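PDB 5WTN: replication initiation and membrane attachment protein from Geobacillus stearothermophilus 10, which forms a tetramer and a complex with a primosomal re-initiation protein, and probably acts in assembling the primosome that starts or restarts bacterial DNA replication. Local coordinates for residues Gly214-Val220 against Gln248-Leu252. Numbering follows the deposited sequence.
Sequences GLSKQLV and QKLVL
The C-terminal end of helix 208-217 packs on helix 244-254 here, with Gly-214, Leu-215, Gln-218 and Val-220 meeting Gln-248 and Leu-252. Gln-248 spans the gap as a straight arm: CG lies anti to the backbone N (chi1 -173°) and the chain stays extended beyond it, which carries the amide across to the backbone of Gly-214. There its OE1 sits 3.3 Å from Gly-214 CA. No direct hydrogen bond joins the two segments. Instead one water gathers their polar groups, donating to Gly-214 O at 2.6 Å and accepting from Gln-248 NE2 at 2.9 Å and from Gln-218 NE2. Gln-218 comes in roughly perpendicular to Gln-248, its amide tilted 40° from the other, and Gln-218 CG lies 3.6 Å from Gln-248 NE2. A Schellman motif ends the first helix, with Leu-219 at positive phi as its C-prime residue and Val-220 N bonded to Leu-215 O; the chain then turns Val-220 toward the second helix, where its CG2 meets Leu-252 CD2 at 3.8 Å. Deeper in, Leu-215 CD2 lies against Gln-248 CG at 3.9 Å, the leucine and the glutamine running antiparallel alongside one another. An alanine in place of Gln-248 would probably leave the water without one of its donors and strip Leu-215 CD2 of its methylene neighbour. Outside the two segments, Leu-215 also touches Val-225 and Val-220 touches Ile-255, while Val-251 packs on Leu-266 of helix 263-278.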
loop_
_atom_site.group_PDB
_atom_site.type_symbol
_atom_site.label_atom_id
_atom_site.label_comp_id
_atom_site.label_asym_id
_atom_site.label_seq_id
_atom_site.Cartn_x
_atom_site.Cartn_y
_atom_site.Cartn_z
ATOM N N GLY A 214 -22.233 47.500 2.781
ATOM C CA GLY A 214 -21.318 48.165 3.683
ATOM C C GLY A 214 -20.042 48.590 2.983
ATOM O O GLY A 214 -19.614 49.733 3.122
ATOM N N LEU A 215 -19.430 47.684 2.231
ATOM C CA LEU A 215 -18.165 48.007 1.584
ATOM C C LEU A 215 -18.305 49.110 0.548
ATOM O O LEU A 215 -17.416 49.952 0.418
ATOM C CB LEU A 215 -17.523 46.775 0.947
ATOM C CG LEU A 215 -17.109 45.639 1.876
ATOM C CD1 LEU A 215 -16.290 44.637 1.104
ATOM C CD2 LEU A 215 -16.320 46.141 3.074
ATOM N N SER A 216 -19.415 49.116 -0.185
ATOM C CA SER A 216 -19.578 50.100 -1.247
ATOM C C SER A 216 -19.737 51.523 -0.688
ATOM O O SER A 216 -19.293 52.497 -1.311
ATOM C CB SER A 216 -20.734 49.721 -2.173
ATOM O OG SER A 216 -20.536 50.281 -3.463
ATOM N N LYS A 217 -20.340 51.626 0.495
ATOM C CA LYS A 217 -20.470 52.895 1.215
ATOM C C LYS A 217 -19.105 53.429 1.655
ATOM O O LYS A 217 -18.906 54.642 1.761
ATOM C CB LYS A 217 -21.375 52.717 2.440
ATOM C CG LYS A 217 -21.958 54.007 3.011
ATOM C CD LYS A 217 -23.027 53.715 4.072
ATOM C CE LYS A 217 -23.982 52.583 3.646
ATOM N NZ LYS A 217 -24.851 52.904 2.474
ATOM N N GLN A 218 -18.182 52.501 1.908
ATOM C CA GLN A 218 -16.823 52.812 2.343
ATOM C C GLN A 218 -15.841 52.878 1.192
ATOM O O GLN A 218 -14.627 52.913 1.421
ATOM C CB GLN A 218 -16.322 51.820 3.394
ATOM C CG GLN A 218 -17.228 51.687 4.616
ATOM C CD GLN A 218 -17.436 52.997 5.353
ATOM O OE1 GLN A 218 -16.654 53.947 5.211
ATOM N NE2 GLN A 218 -18.497 53.052 6.154
ATOM N N LEU A 219 -16.370 52.837 -0.030
ATOM C CA LEU A 219 -15.573 52.973 -1.250
ATOM C C LEU A 219 -14.645 51.799 -1.499
ATOM O O LEU A 219 -13.594 51.956 -2.127
ATOM C CB LEU A 219 -14.756 54.276 -1.259
ATOM C CG LEU A 219 -15.518 55.603 -1.195
ATOM C CD1 LEU A 219 -16.813 55.537 -2.011
ATOM C CD2 LEU A 219 -15.783 56.053 0.248
ATOM N N VAL A 220 -15.056 50.614 -1.061
ATOM C CA VAL A 220 -14.316 49.389 -1.347
ATOM C C VAL A 220 -14.914 48.668 -2.555
ATOM O O VAL A 220 -16.007 48.107 -2.475
ATOM C CB VAL A 220 -14.311 48.435 -0.139
ATOM C CG1 VAL A 220 -13.555 47.159 -0.474
ATOM C CG2 VAL A 220 -13.704 49.121 1.076
ATOM N N GLN A 248 -17.313 43.335 8.119
ATOM C CA GLN A 248 -16.954 44.565 7.449
ATOM C C GLN A 248 -15.758 45.192 8.157
ATOM O O GLN A 248 -14.776 45.540 7.503
ATOM C CB GLN A 248 -18.133 45.530 7.405
ATOM C CG GLN A 248 -17.881 46.776 6.576
ATOM C CD GLN A 248 -19.065 47.726 6.585
ATOM O OE1 GLN A 248 -20.222 47.293 6.637
ATOM N NE2 GLN A 248 -18.785 49.031 6.544
ATOM N N LYS A 249 -15.827 45.303 9.484
ATOM C CA LYS A 249 -14.711 45.849 10.251
ATOM C C LYS A 249 -13.432 45.060 9.994
ATOM O O LYS A 249 -12.430 45.631 9.568
ATOM C CB LYS A 249 -15.011 45.910 11.755
ATOM C CG LYS A 249 -15.589 47.243 12.233
ATOM C CD LYS A 249 -15.375 47.444 13.748
ATOM C CE LYS A 249 -15.765 46.192 14.545
ATOM N NZ LYS A 249 -15.709 46.327 16.047
ATOM N N LEU A 250 -13.487 43.751 10.233
ATOM C CA LEU A 250 -12.337 42.878 10.047
ATOM C C LEU A 250 -11.712 43.054 8.670
ATOM O O LEU A 250 -10.492 43.134 8.530
ATOM C CB LEU A 250 -12.753 41.425 10.224
ATOM C CG LEU A 250 -13.415 41.090 11.556
ATOM C CD1 LEU A 250 -13.733 39.597 11.616
ATOM C CD2 LEU A 250 -12.520 41.511 12.716
ATOM N N VAL A 251 -12.547 43.125 7.647
ATOM C CA VAL A 251 -12.024 43.274 6.303
ATOM C C VAL A 251 -11.333 44.628 6.213
ATOM O O VAL A 251 -10.179 44.713 5.808
ATOM C CB VAL A 251 -13.128 43.081 5.237
ATOM C CG1 VAL A 251 -12.669 43.572 3.879
ATOM C CG2 VAL A 251 -13.505 41.619 5.167
ATOM N N LEU A 252 -12.027 45.667 6.656
ATOM C CA LEU A 252 -11.489 47.018 6.641
ATOM C C LEU A 252 -10.208 47.187 7.486
ATOM O O LEU A 252 -9.448 48.114 7.272
ATOM C CB LEU A 252 -12.560 48.013 7.090
ATOM C CG LEU A 252 -13.708 48.267 6.104
ATOM C CD1 LEU A 252 -14.755 49.202 6.686
ATOM C CD2 LEU A 252 -13.179 48.830 4.803
HETATM O O HOH W 1 -20.544 50.970 5.249
#